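Aromatic-amino-acid:2-oxoglutarate transaminase (PDB 6HND) probably transfers amino groups between aromatic amino acids, or 2-aminoadipate, and 2-oxoacids, using pyridoxal 5'-phosphate as cofactor. Local coordinates at residues 10-15 with 173-178; 52-57 with 112-117; 122-127 with 374-379; 212-217 with 429-434; 439-444 with 487-492. One frame throughout, in Å; residues are numbered along the deposited sequence.

Contact 1 of 5, residues 10-15 with 173-178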
# COMPACT_ATOMS: atom_id res chain seq x y z
N LYS B 10 19.42 -6.70 10.64
CA LYS B 10 18.98 -7.25 11.95
C LYS B 10 17.50 -6.93 12.15
O LYS B 10 16.80 -7.84 12.55
CB LYS B 10 19.81 -6.66 13.09
CG LYS B 10 21.33 -6.69 12.87
CD LYS B 10 22.15 -6.97 14.11
CE LYS B 10 21.87 -8.35 14.68
NZ LYS B 10 23.11 -9.15 14.76
N ARG B 11 17.10 -5.70 11.82
CA ARG B 11 15.69 -5.23 11.95
C ARG B 11 14.76 -6.12 11.12
O ARG B 11 13.83 -6.66 11.69
CB ARG B 11 15.57 -3.75 11.56
CG ARG B 11 14.19 -3.14 11.80
CD ARG B 11 14.03 -1.74 11.25
NE ARG B 11 14.51 -1.68 9.89
CZ ARG B 11 15.56 -0.99 9.48
NH1 ARG B 11 16.26 -0.26 10.32
NH2 ARG B 11 15.91 -1.03 8.21
N ALA B 12 15.03 -6.26 9.82
CA ALA B 12 14.16 -7.09 8.96
C ALA B 12 14.27 -8.59 9.31
O ALA B 12 13.28 -9.29 9.17
CB ALA B 12 14.46 -6.84 7.50
N ALA B 13 15.43 -9.09 9.74
CA ALA B 13 15.58 -10.52 10.10
C ALA B 13 14.88 -10.80 11.44
O ALA B 13 14.52 -11.96 11.66
CB ALA B 13 17.03 -10.94 10.20
N GLY B 14 14.79 -9.80 12.32
CA GLY B 14 14.16 -9.94 13.65
C GLY B 14 12.64 -10.03 13.60
O GLY B 14 12.04 -10.57 14.54
N ARG B 15 12.00 -9.50 12.56
CA ARG B 15 10.53 -9.59 12.40
C ARG B 15 10.08 -11.06 12.33
O ARG B 15 10.69 -11.81 11.58
CB ARG B 15 10.12 -8.76 11.18
CG ARG B 15 10.31 -7.27 11.39
CD ARG B 15 9.45 -6.46 10.45
NE ARG B 15 9.92 -5.08 10.41
CZ ARG B 15 10.78 -4.61 9.53
NH1 ARG B 15 11.25 -5.41 8.58
NH2 ARG B 15 11.14 -3.34 9.58
N ALA B 173 13.48 -2.50 -0.00
CA ALA B 173 14.90 -2.81 -0.19
C ALA B 173 15.72 -2.07 0.86
O ALA B 173 16.64 -2.67 1.40
CB ALA B 173 15.35 -2.41 -1.56
N ALA B 174 15.48 -0.78 1.06
CA ALA B 174 16.16 -0.00 2.12
C ALA B 174 15.95 -0.71 3.46
O ALA B 174 16.93 -0.96 4.17
CB ALA B 174 15.65 1.41 2.15
N ASP B 175 14.72 -1.14 3.75
CA ASP B 175 14.41 -1.82 5.04
C ASP B 175 15.20 -3.14 5.15
O ASP B 175 15.78 -3.37 6.21
CB ASP B 175 12.92 -2.11 5.19
CG ASP B 175 12.63 -2.88 6.46
OD1 ASP B 175 12.69 -2.26 7.55
OD2 ASP B 175 12.40 -4.11 6.33
N VAL B 176 15.22 -3.96 4.10
CA VAL B 176 15.76 -5.35 4.18
C VAL B 176 17.28 -5.31 4.24
O VAL B 176 17.85 -6.31 4.73
CB VAL B 176 15.25 -6.24 3.03
CG1 VAL B 176 16.07 -6.11 1.75
CG2 VAL B 176 15.23 -7.70 3.46
N PHE B 177 17.95 -4.25 3.73
CA PHE B 177 19.44 -4.20 3.71
C PHE B 177 20.03 -3.22 4.74
O PHE B 177 21.19 -3.43 5.10
CB PHE B 177 19.99 -3.91 2.30
CG PHE B 177 19.82 -5.04 1.32
CD1 PHE B 177 20.28 -6.30 1.60
CD2 PHE B 177 19.26 -4.81 0.07
CE1 PHE B 177 20.10 -7.33 0.70
CE2 PHE B 177 19.12 -5.84 -0.85
CZ PHE B 177 19.53 -7.10 -0.53
N LEU B 178 19.33 -2.18 5.21
CA LEU B 178 19.97 -1.12 6.02
C LEU B 178 19.48 -1.13 7.47
O LEU B 178 18.31 -0.87 7.73
CB LEU B 178 19.69 0.23 5.37
CG LEU B 178 20.17 0.39 3.93
CD1 LEU B 178 19.73 1.74 3.38
CD2 LEU B 178 21.67 0.23 3.83

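Contact 2 of 5, residues 52-57 with 112-117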
# COMPACT_ATOMS: atom_id res chain seq x y z
N PRO B 52 -20.39 -6.25 -4.28
CA PRO B 52 -21.26 -5.55 -5.22
C PRO B 52 -20.95 -5.84 -6.70
O PRO B 52 -21.84 -5.72 -7.51
CB PRO B 52 -21.01 -4.05 -4.93
CG PRO B 52 -20.33 -4.01 -3.59
CD PRO B 52 -19.59 -5.33 -3.48
N ILE B 53 -19.71 -6.20 -7.02
CA ILE B 53 -19.19 -6.31 -8.42
C ILE B 53 -19.26 -7.77 -8.83
O ILE B 53 -18.56 -8.56 -8.20
CB ILE B 53 -17.74 -5.80 -8.54
CG1 ILE B 53 -17.60 -4.31 -8.21
CG2 ILE B 53 -17.20 -6.14 -9.91
CD1 ILE B 53 -16.18 -3.81 -8.05
N ASP B 54 -20.06 -8.09 -9.86
CA ASP B 54 -20.26 -9.46 -10.41
C ASP B 54 -19.30 -9.73 -11.59
O ASP B 54 -18.84 -10.90 -11.74
CB ASP B 54 -21.72 -9.65 -10.82
CG ASP B 54 -22.06 -11.07 -11.22
OD1 ASP B 54 -22.16 -11.92 -10.33
OD2 ASP B 54 -22.17 -11.31 -12.43
N SER B 55 -19.03 -8.71 -12.42
CA SER B 55 -18.09 -8.83 -13.57
C SER B 55 -17.56 -7.45 -13.99
O SER B 55 -18.19 -6.43 -13.66
CB SER B 55 -18.73 -9.57 -14.75
OG SER B 55 -19.57 -8.72 -15.55
N ILE B 56 -16.44 -7.44 -14.70
CA ILE B 56 -15.75 -6.20 -15.18
C ILE B 56 -15.35 -6.44 -16.64
O ILE B 56 -14.86 -7.53 -16.95
CB ILE B 56 -14.55 -5.83 -14.28
CG1 ILE B 56 -14.98 -5.66 -12.82
CG2 ILE B 56 -13.84 -4.59 -14.80
CD1 ILE B 56 -13.84 -5.31 -11.91
N ASP B 57 -15.66 -5.47 -17.50
CA ASP B 57 -15.19 -5.42 -18.90
C ASP B 57 -14.13 -4.34 -18.94
O ASP B 57 -14.44 -3.21 -18.50
CB ASP B 57 -16.33 -5.15 -19.87
CG ASP B 57 -17.39 -6.24 -19.82
OD1 ASP B 57 -17.03 -7.38 -20.14
OD2 ASP B 57 -18.53 -5.94 -19.41
N ILE B 112 -13.76 -9.95 -17.03
CA ILE B 112 -13.33 -10.55 -15.74
C ILE B 112 -14.59 -11.04 -15.04
O ILE B 112 -15.40 -10.19 -14.61
CB ILE B 112 -12.54 -9.54 -14.89
CG1 ILE B 112 -11.35 -8.96 -15.67
CG2 ILE B 112 -12.13 -10.20 -13.57
CD1 ILE B 112 -10.57 -7.89 -14.93
N SER B 113 -14.76 -12.36 -14.95
CA SER B 113 -15.97 -13.02 -14.38
C SER B 113 -15.76 -13.31 -12.89
O SER B 113 -14.58 -13.33 -12.41
CB SER B 113 -16.28 -14.29 -15.17
OG SER B 113 -15.15 -15.16 -15.22
N ARG B 114 -16.85 -13.57 -12.18
CA ARG B 114 -16.83 -13.97 -10.75
C ARG B 114 -15.92 -15.18 -10.59
O ARG B 114 -15.12 -15.19 -9.63
CB ARG B 114 -18.25 -14.24 -10.24
CG ARG B 114 -18.32 -14.52 -8.75
CD ARG B 114 -19.75 -14.81 -8.32
NE ARG B 114 -20.59 -13.61 -8.39
CZ ARG B 114 -20.69 -12.68 -7.44
NH1 ARG B 114 -20.06 -12.80 -6.29
NH2 ARG B 114 -21.47 -11.62 -7.64
N HIS B 115 -15.99 -16.15 -11.51
CA HIS B 115 -15.31 -17.47 -11.37
C HIS B 115 -14.54 -17.81 -12.64
O HIS B 115 -15.09 -17.58 -13.72
CB HIS B 115 -16.31 -18.62 -11.08
CG HIS B 115 -17.10 -18.42 -9.83
ND1 HIS B 115 -16.55 -18.60 -8.58
CD2 HIS B 115 -18.39 -18.07 -9.64
CE1 HIS B 115 -17.49 -18.40 -7.68
NE2 HIS B 115 -18.62 -18.05 -8.29
N THR B 116 -13.35 -18.39 -12.47
CA THR B 116 -12.52 -18.94 -13.57
C THR B 116 -11.84 -20.22 -13.09
O THR B 116 -11.61 -20.33 -11.88
CB THR B 116 -11.50 -17.90 -14.03
OG1 THR B 116 -11.07 -18.28 -15.33
CG2 THR B 116 -10.31 -17.80 -13.09
N THR B 117 -11.51 -21.12 -14.02
CA THR B 117 -10.64 -22.31 -13.78
C THR B 117 -9.34 -22.19 -14.60
O THR B 117 -8.56 -23.16 -14.63
CB THR B 117 -11.41 -23.60 -14.13
OG1 THR B 117 -11.87 -23.47 -15.47
CG2 THR B 117 -12.60 -23.83 -13.22
O HOH W 1 -19.26 -13.12 -13.41

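Contact 3 of 5, residues 122-127 with 374-379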
# COMPACT_ATOMS: atom_id res chain seq x y z
N ILE B 122 -7.01 -14.37 -12.81
CA ILE B 122 -7.61 -14.13 -11.47
C ILE B 122 -9.08 -13.78 -11.69
O ILE B 122 -9.33 -12.89 -12.48
CB ILE B 122 -6.84 -13.04 -10.71
CG1 ILE B 122 -5.33 -13.29 -10.82
CG2 ILE B 122 -7.29 -12.98 -9.27
CD1 ILE B 122 -4.49 -12.15 -10.30
N ASP B 123 -9.99 -14.49 -11.02
CA ASP B 123 -11.44 -14.20 -11.02
C ASP B 123 -11.75 -13.21 -9.89
O ASP B 123 -10.85 -12.94 -9.02
CB ASP B 123 -12.26 -15.50 -10.95
CG ASP B 123 -11.96 -16.40 -9.76
OD1 ASP B 123 -11.50 -15.86 -8.75
OD2 ASP B 123 -12.23 -17.63 -9.85
N LEU B 124 -12.96 -12.65 -9.88
CA LEU B 124 -13.32 -11.64 -8.86
C LEU B 124 -13.60 -12.33 -7.51
O LEU B 124 -13.36 -11.69 -6.47
CB LEU B 124 -14.52 -10.82 -9.33
CG LEU B 124 -14.30 -10.03 -10.62
CD1 LEU B 124 -15.59 -9.35 -11.04
CD2 LEU B 124 -13.19 -9.00 -10.46
N ALA B 125 -14.05 -13.60 -7.50
CA ALA B 125 -14.27 -14.36 -6.25
C ALA B 125 -12.97 -14.37 -5.42
O ALA B 125 -13.00 -14.11 -4.19
CB ALA B 125 -14.76 -15.76 -6.55
N ARG B 126 -11.84 -14.59 -6.07
CA ARG B 126 -10.53 -14.52 -5.36
C ARG B 126 -9.95 -13.10 -5.40
O ARG B 126 -9.33 -12.70 -4.39
CB ARG B 126 -9.61 -15.61 -5.92
CG ARG B 126 -9.99 -16.97 -5.37
CD ARG B 126 -9.37 -18.12 -6.09
NE ARG B 126 -9.99 -18.30 -7.40
CZ ARG B 126 -9.68 -19.29 -8.21
NH1 ARG B 126 -8.79 -20.18 -7.83
NH2 ARG B 126 -10.25 -19.39 -9.40
N GLY B 127 -10.13 -12.36 -6.50
CA GLY B 127 -9.53 -11.03 -6.70
C GLY B 127 -10.02 -10.02 -5.68
O GLY B 127 -9.21 -9.18 -5.22
N SER B 374 -3.45 -3.78 -4.06
CA SER B 374 -4.90 -3.94 -4.38
C SER B 374 -5.14 -5.20 -5.22
O SER B 374 -4.63 -5.26 -6.33
CB SER B 374 -5.44 -2.74 -5.09
OG SER B 374 -6.84 -2.84 -5.18
N GLY B 375 -5.90 -6.15 -4.71
CA GLY B 375 -6.27 -7.38 -5.44
C GLY B 375 -7.04 -7.05 -6.69
O GLY B 375 -6.84 -7.75 -7.71
N LEU B 376 -7.90 -6.03 -6.65
CA LEU B 376 -8.75 -5.65 -7.81
C LEU B 376 -7.79 -5.22 -8.92
O LEU B 376 -8.05 -5.53 -10.07
CB LEU B 376 -9.72 -4.52 -7.44
CG LEU B 376 -10.58 -3.98 -8.58
CD1 LEU B 376 -11.26 -5.10 -9.36
CD2 LEU B 376 -11.62 -2.98 -8.10
N THR B 377 -6.71 -4.53 -8.58
CA THR B 377 -5.74 -3.99 -9.57
C THR B 377 -4.89 -5.14 -10.11
O THR B 377 -4.69 -5.18 -11.33
CB THR B 377 -4.86 -2.91 -8.96
OG1 THR B 377 -5.80 -1.89 -8.60
CG2 THR B 377 -3.78 -2.41 -9.90
N GLN B 378 -4.41 -6.01 -9.22
CA GLN B 378 -3.68 -7.25 -9.59
C GLN B 378 -4.56 -8.03 -10.57
O GLN B 378 -4.02 -8.61 -11.50
CB GLN B 378 -3.37 -8.11 -8.38
CG GLN B 378 -2.31 -7.54 -7.46
CD GLN B 378 -1.94 -8.52 -6.38
OE1 GLN B 378 -1.47 -9.63 -6.67
NE2 GLN B 378 -2.14 -8.11 -5.13
N THR B 379 -5.86 -8.09 -10.30
CA THR B 379 -6.84 -8.85 -11.10
C THR B 379 -6.90 -8.21 -12.49
O THR B 379 -6.64 -8.93 -13.45
CB THR B 379 -8.20 -8.93 -10.40
OG1 THR B 379 -7.99 -9.60 -9.16
CG2 THR B 379 -9.26 -9.66 -11.21

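Contact 4 of 5, residues 212-217 with 429-434. With K (potassium ion), chain G.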
# COMPACT_ATOMS: atom_id res chain seq x y z
N PHE B 212 29.84 13.33 -16.38
CA PHE B 212 28.92 14.04 -17.30
C PHE B 212 29.46 14.13 -18.74
O PHE B 212 28.79 14.79 -19.55
CB PHE B 212 28.61 15.42 -16.73
CG PHE B 212 27.54 15.38 -15.67
CD1 PHE B 212 27.86 15.18 -14.33
CD2 PHE B 212 26.20 15.48 -16.01
CE1 PHE B 212 26.87 15.14 -13.36
CE2 PHE B 212 25.21 15.41 -15.04
CZ PHE B 212 25.55 15.23 -13.72
N ASP B 213 30.54 13.41 -19.08
CA ASP B 213 30.97 13.21 -20.50
C ASP B 213 29.84 12.58 -21.33
O ASP B 213 29.02 11.79 -20.78
CB ASP B 213 32.20 12.31 -20.59
CG ASP B 213 33.49 12.86 -19.99
OD1 ASP B 213 33.53 14.07 -19.63
OD2 ASP B 213 34.46 12.04 -19.86
N ASN B 214 29.83 12.83 -22.64
CA ASN B 214 28.76 12.32 -23.53
C ASN B 214 28.76 10.78 -23.59
O ASN B 214 27.69 10.23 -23.87
CB ASN B 214 28.87 12.89 -24.94
CG ASN B 214 28.58 14.37 -24.92
OD1 ASN B 214 29.48 15.18 -25.08
ND2 ASN B 214 27.33 14.72 -24.67
N ASP B 215 29.90 10.14 -23.34
CA ASP B 215 30.08 8.66 -23.42
C ASP B 215 30.03 8.06 -22.01
O ASP B 215 30.48 6.92 -21.84
CB ASP B 215 31.38 8.30 -24.16
CG ASP B 215 32.68 8.68 -23.46
OD1 ASP B 215 32.65 9.44 -22.45
OD2 ASP B 215 33.75 8.22 -23.93
N SER B 216 29.57 8.82 -21.01
CA SER B 216 29.59 8.38 -19.58
C SER B 216 28.67 7.16 -19.41
O SER B 216 27.63 7.09 -20.08
CB SER B 216 29.21 9.51 -18.65
OG SER B 216 29.31 9.10 -17.30
N ASP B 217 29.02 6.25 -18.51
CA ASP B 217 28.12 5.16 -18.06
C ASP B 217 27.21 5.67 -16.95
O ASP B 217 26.34 4.91 -16.50
CB ASP B 217 28.96 3.96 -17.60
CG ASP B 217 29.70 3.28 -18.74
OD1 ASP B 217 29.06 2.52 -19.49
OD2 ASP B 217 30.92 3.55 -18.86
N ASP B 429 23.93 22.27 -24.05
CA ASP B 429 24.25 20.97 -24.69
C ASP B 429 23.26 19.98 -24.12
O ASP B 429 22.55 20.35 -23.16
CB ASP B 429 25.70 20.54 -24.42
CG ASP B 429 26.25 19.58 -25.47
OD1 ASP B 429 25.46 19.06 -26.27
OD2 ASP B 429 27.46 19.38 -25.48
N VAL B 430 23.22 18.79 -24.71
CA VAL B 430 22.30 17.69 -24.33
C VAL B 430 23.11 16.41 -24.31
O VAL B 430 23.90 16.21 -25.25
CB VAL B 430 21.14 17.58 -25.32
CG1 VAL B 430 19.83 17.46 -24.59
CG2 VAL B 430 21.09 18.76 -26.28
N ILE B 431 22.93 15.60 -23.27
CA ILE B 431 23.26 14.15 -23.28
C ILE B 431 22.15 13.43 -24.05
O ILE B 431 20.99 13.61 -23.67
CB ILE B 431 23.43 13.59 -21.86
CG1 ILE B 431 24.32 14.47 -20.98
CG2 ILE B 431 23.94 12.16 -21.95
CD1 ILE B 431 25.70 14.73 -21.57
N ASP B 432 22.53 12.63 -25.05
CA ASP B 432 21.66 11.65 -25.74
C ASP B 432 21.40 10.46 -24.81
O ASP B 432 22.30 9.64 -24.59
CB ASP B 432 22.29 11.23 -27.07
CG ASP B 432 21.31 10.60 -28.06
OD1 ASP B 432 20.09 10.60 -27.78
OD2 ASP B 432 21.79 10.08 -29.09
N PRO B 433 20.19 10.32 -24.21
CA PRO B 433 19.87 9.17 -23.36
C PRO B 433 19.69 7.89 -24.18
O PRO B 433 19.17 7.97 -25.27
CB PRO B 433 18.53 9.55 -22.75
CG PRO B 433 17.88 10.40 -23.85
CD PRO B 433 19.03 11.21 -24.38
N LYS B 434 20.13 6.76 -23.62
CA LYS B 434 20.08 5.42 -24.26
C LYS B 434 18.80 4.70 -23.85
O LYS B 434 18.48 3.68 -24.51
CB LYS B 434 21.30 4.59 -23.87
CG LYS B 434 22.62 5.15 -24.36
CD LYS B 434 23.68 4.11 -24.56
CE LYS B 434 25.05 4.48 -24.01
NZ LYS B 434 25.35 5.92 -24.10
K K G . 34.78 9.73 -21.32
O HOH W 2 25.70 12.51 -25.64
O HOH W 3 25.41 5.68 -21.11

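Contact 5 of 5, residues 439-444 with 487-492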
# COMPACT_ATOMS: atom_id res chain seq x y z
N VAL B 439 16.08 13.66 -20.30
CA VAL B 439 17.24 14.31 -20.98
C VAL B 439 17.96 15.22 -19.99
O VAL B 439 17.30 16.11 -19.41
CB VAL B 439 16.79 15.12 -22.20
CG1 VAL B 439 17.98 15.79 -22.85
CG2 VAL B 439 16.06 14.26 -23.21
N THR B 440 19.27 15.03 -19.83
CA THR B 440 20.15 16.05 -19.20
C THR B 440 20.39 17.20 -20.20
O THR B 440 20.96 16.98 -21.32
CB THR B 440 21.49 15.49 -18.70
OG1 THR B 440 21.21 14.52 -17.69
CG2 THR B 440 22.37 16.56 -18.10
N PHE B 441 19.99 18.39 -19.77
CA PHE B 441 20.12 19.66 -20.54
C PHE B 441 21.12 20.52 -19.78
O PHE B 441 20.76 21.08 -18.73
CB PHE B 441 18.75 20.33 -20.68
CG PHE B 441 18.72 21.56 -21.53
CD1 PHE B 441 18.78 21.47 -22.90
CD2 PHE B 441 18.54 22.81 -20.96
CE1 PHE B 441 18.70 22.61 -23.69
CE2 PHE B 441 18.48 23.95 -21.74
CZ PHE B 441 18.53 23.84 -23.11
N LYS B 442 22.34 20.58 -20.31
CA LYS B 442 23.49 21.28 -19.70
C LYS B 442 23.44 22.76 -20.06
O LYS B 442 23.06 23.12 -21.18
CB LYS B 442 24.78 20.60 -20.17
CG LYS B 442 25.00 19.21 -19.58
CD LYS B 442 26.42 18.72 -19.68
CE LYS B 442 26.66 17.93 -20.95
NZ LYS B 442 27.84 17.05 -20.82
N ILE B 443 23.78 23.58 -19.08
CA ILE B 443 23.94 25.05 -19.19
C ILE B 443 25.43 25.34 -19.03
O ILE B 443 25.94 25.13 -17.89
CB ILE B 443 23.10 25.75 -18.10
CG1 ILE B 443 21.67 25.22 -18.03
CG2 ILE B 443 23.18 27.25 -18.29
CD1 ILE B 443 20.91 25.24 -19.34
N ASN B 444 26.08 25.79 -20.10
CA ASN B 444 27.53 26.13 -20.15
C ASN B 444 27.71 27.51 -19.50
O ASN B 444 28.17 28.47 -20.19
CB ASN B 444 28.12 25.92 -21.56
CG ASN B 444 27.98 24.47 -22.03
OD1 ASN B 444 28.02 23.53 -21.22
ND2 ASN B 444 27.82 24.25 -23.34
N ASN B 487 24.81 22.30 -12.91
CA ASN B 487 24.51 23.23 -14.04
C ASN B 487 23.69 22.51 -15.12
O ASN B 487 24.09 22.49 -16.29
CB ASN B 487 25.79 23.84 -14.61
CG ASN B 487 26.78 22.81 -15.10
OD1 ASN B 487 26.95 21.75 -14.47
ND2 ASN B 487 27.40 23.09 -16.24
N PHE B 488 22.53 21.94 -14.77
CA PHE B 488 21.68 21.28 -15.78
C PHE B 488 20.23 21.29 -15.33
O PHE B 488 19.99 21.35 -14.14
CB PHE B 488 22.15 19.85 -16.09
CG PHE B 488 21.98 18.83 -14.99
CD1 PHE B 488 22.98 18.63 -14.05
CD2 PHE B 488 20.86 18.03 -14.93
CE1 PHE B 488 22.86 17.65 -13.08
CE2 PHE B 488 20.70 17.08 -13.93
CZ PHE B 488 21.70 16.90 -13.00
N PHE B 489 19.34 21.20 -16.30
CA PHE B 489 17.91 20.88 -16.08
C PHE B 489 17.64 19.48 -16.61
O PHE B 489 18.21 19.10 -17.63
CB PHE B 489 17.02 21.91 -16.77
CG PHE B 489 17.23 23.32 -16.30
CD1 PHE B 489 16.77 23.72 -15.05
CD2 PHE B 489 17.85 24.25 -17.12
CE1 PHE B 489 16.97 25.02 -14.61
CE2 PHE B 489 18.07 25.55 -16.67
CZ PHE B 489 17.63 25.93 -15.42
N ARG B 490 16.80 18.73 -15.89
CA ARG B 490 16.25 17.44 -16.37
C ARG B 490 15.01 17.78 -17.18
O ARG B 490 14.14 18.50 -16.65
CB ARG B 490 15.87 16.49 -15.23
CG ARG B 490 15.43 15.11 -15.71
CD ARG B 490 14.78 14.31 -14.59
NE ARG B 490 13.44 14.79 -14.35
CZ ARG B 490 12.61 14.31 -13.44
NH1 ARG B 490 12.99 13.32 -12.66
NH2 ARG B 490 11.41 14.83 -13.31
N LEU B 491 14.91 17.19 -18.37
CA LEU B 491 13.75 17.36 -19.27
C LEU B 491 13.05 16.02 -19.39
O LEU B 491 13.77 15.02 -19.48
CB LEU B 491 14.24 17.82 -20.65
CG LEU B 491 15.25 18.97 -20.64
CD1 LEU B 491 15.71 19.24 -22.06
CD2 LEU B 491 14.63 20.22 -20.03
N CYS B 492 11.72 16.02 -19.33
CA CYS B 492 10.89 14.83 -19.56
C CYS B 492 9.92 15.07 -20.72
O CYS B 492 9.12 16.03 -20.63
CB CYS B 492 10.14 14.43 -18.30
SG CYS B 492 9.11 12.97 -18.59

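Contact 1 of 5, residues 10-15 with 173-178
Asp-175 receives two arginines from helix 10-14 and the residue after it, and this salt-bridge network is the tight part of the contact. Arg-15 meets the carboxylate end-on: its NH2 lies 2.8 Å from Asp-175 OD1 and its NH1 is bonded to Asp-175 OD2, both on the syn side, with the two flat groups turned 33° apart. Arg-11 comes to the same OD1 from the other face of the carboxylate plane, its NE 3.0 Å from Asp-175 OD1, so that this oxygen accepts from two guanidinium groups. With CG trans to the backbone N (chi1 -174°) and a bend at chi3, Arg-11 also carries NH2 to the end of helix 166-177, where it bonds to Asp-175 O at 3.1 Å; Leu-178 O is also close, though at a separation too short to be relied on. Beneath these charges Ala-12 CB rests 3.9 Å from Val-176 CA, where the helical segments 10-14 and 173-177 cross almost perpendicularly (92°), axes 8.1 Å apart. The outer side of helix 10-14 is different: Lys-10, Ala-13 and Gly-14 are exposed and touch nothing of 173-178. Tyr-365 of helix 356-369 packs on both Arg-15 and Asp-175. Two arginines around one buried carboxylate probably keep Asp-175 ionised, and they tie the N-terminal helix to the C-terminal end of helix 166-177 by charge more than by apolar burial.

Contact 2 of 5, residues 52-57 with 112-117
This contact forms one end of the antiparallel pair of strands 53-60 and 109-113, at the subunit interface. Its hydrogen-bonded pair is Ile-56 with Ile-112: Ile-56 N donates to Ile-112 O at 2.9 Å, and Ile-112 N returns a nearly straight bond of 2.7 Å to Ile-56 O. The side chains of this pair lie on one face of the sheet, CB of Ile-56 4.3 Å from CB of Ile-112, where Leu-124 packs on both. Beyond Ser-55 and Ser-113 the strands part, and a water takes over, donating to Asp-54 O and accepting from Arg-114 N. The side chains of Asp-54 and Arg-114 cross at about a right angle. Arg-114, bent at chi3 (-70°), turns the NE side of its guanidinium to Asp-54, so that a single oxygen, Asp-54 OD1, lies in the guanidinium plane and accepts from both Arg-114 NH2 at 2.8 Å and Arg-114 NE at 3.0 Å. The NH2 bond uses the anti lone pair, whereas NE arrives from above the carboxylate plane. Arg-114 NH1 is held by His-48 O, which fixes the rotation of the group further. Ser-55 OG bonds to Asn-59 of the second subunit, and strand 53-60 pairs with a strand of that chain: the arrangement is that of an intersubunit antiparallel sheet, continuous across the dimer interface.

Contact 3 of 5, residues 122-127 with 374-379
Thr-379 is the side chain around which this contact is arranged, with Ile-122 crossing it obliquely and Leu-124 at about a right angle. Its first torsion (chi1 -61°) sends the methyl and the hydroxyl to different neighbours. The methyl CG2, trans to the backbone N, faces Ile-122 O at 3.5 Å and Leu-124 CD2 at 4.1 Å, while OG1 points back along its own helix and donates to Gly-375 O at 2.6 Å, from above the carbonyl plane. That carbonyl also accepts from Thr-379 N, and the two donors reach it from opposite faces. OG1 also touches Ile-122 CG2, 3.5 Å away, and Gly-127 CA at 3.2 Å. Ile-122 sends its longer branch further along, CD1 lying over Gln-378 O at 3.8 Å. At the far end of the contact the two glycines bring the backbones together, Gly-127 O standing 3.5 Å from Gly-375 CA in a CA-H...O contact. Asp-123 faces away from all this: as the N-cap of helix 124-127 it accepts from Arg-126 N and holds the Arg-126 guanidinium in a salt bridge. The short helix 124-127 is thus laid against the first turn of helix 375-388. The two-stranded sheet lies on Leu-124 and, through Ile-56, on Leu-376, helix 137-151 borders Ile-122 and Gln-378, and the second subunit packs on Leu-376 and Thr-377.

Contact 4 of 5, residues 212-217 with 429-434
Asn-214 and Ile-431 bury the largest areas here, and they meet through the amide nitrogen of one and the end methyl of the other: Asn-214 ND2 is 3.5 Å from Ile-431 CD1, the side chains crossing at a slant. Both first torsions place the chain beside the backbone N, and a second bend in Ile-431 (chi2 -55°) brings CD1 against the loop, 3.7 Å from Phe-212 O. The polar end of Asn-214 is served by water: one molecule accepts from Asn-214 ND2 at 2.9 Å and from Asp-432 N at 3.2 Å, joining the two segments. A second water, between Ser-216 O and Lys-434 NZ, makes a similar bridge further along. Residues 213 to 216 form a type I beta turn, closed by Ser-216 N on Asp-213 O. Asp-213 and Asp-215, directed away from 429-434, hold a potassium ion on the outer side of the turn, through Asp-213 OD2 at 2.8 Å and most closely through Asp-215 OD1 at 2.4 Å. The loop between strand 204-208 and helix 221-229 packs beside Ile-431, just after the edge strand 428-430, with strand 438-443 beside Ile-431 and helix 392-418 behind Val-430.

Contact 5 of 5, residues 439-444 with 487-492
Leu-491 pushes its CD1 methyl against the base of Phe-441, 3.5 Å from Phe-441 CB, and occupies the hollow between that ring and Val-439. Next along the same face the rings of Phe-441 and Phe-489 approach by their edges, CD2 of Phe-441 4.2 Å from CD2 of Phe-489. Ile-443 packs obliquely on the same side of the Phe-489 ring, its CG1 3.9 Å from Phe-489 CE2. These ridges belong to the central pair of the four-stranded antiparallel sheet, segments 439-443 and 488-492, whose directions differ by 155°, and helices 392-418, 451-465 and 499-518 cover them. On the other face Thr-440 CG2 fits beside the Phe-488 ring, 3.8 Å from Phe-488 CD2; the hydroxyl of Thr-440 turns to Thr-254 O. Arg-490 on this face reaches Asn-252, which binds pyridoxal 5'-phosphate, and Ser-42 of the second subunit. At the Asn-487 end of the pair this residue curls back, ND2 bonding to Ile-443 O at 3.0 Å.

Overall arrangement
From the N terminus, contact 1 closes the first long loop, bringing helix 10-14 to the end of helix 166-177. Contact 2 is nested inside that loop, and pairs the two strands of the interface sheet. Contact 3 opens within the same loop but closes far beyond it, on helix 375-388, so it crosses contact 1; it touches contact 2, about 9 Å away between centres. Contact 4 starts at 212-217 and crosses contact 3 before closing at 429-434. Contact 5 follows in series, in the four-stranded sheet that contact 4 also reaches. Contacts 2 and 3 lie across the chain's centre from 4 and 5, and contacts 2, 3 and 5 touch the second subunit.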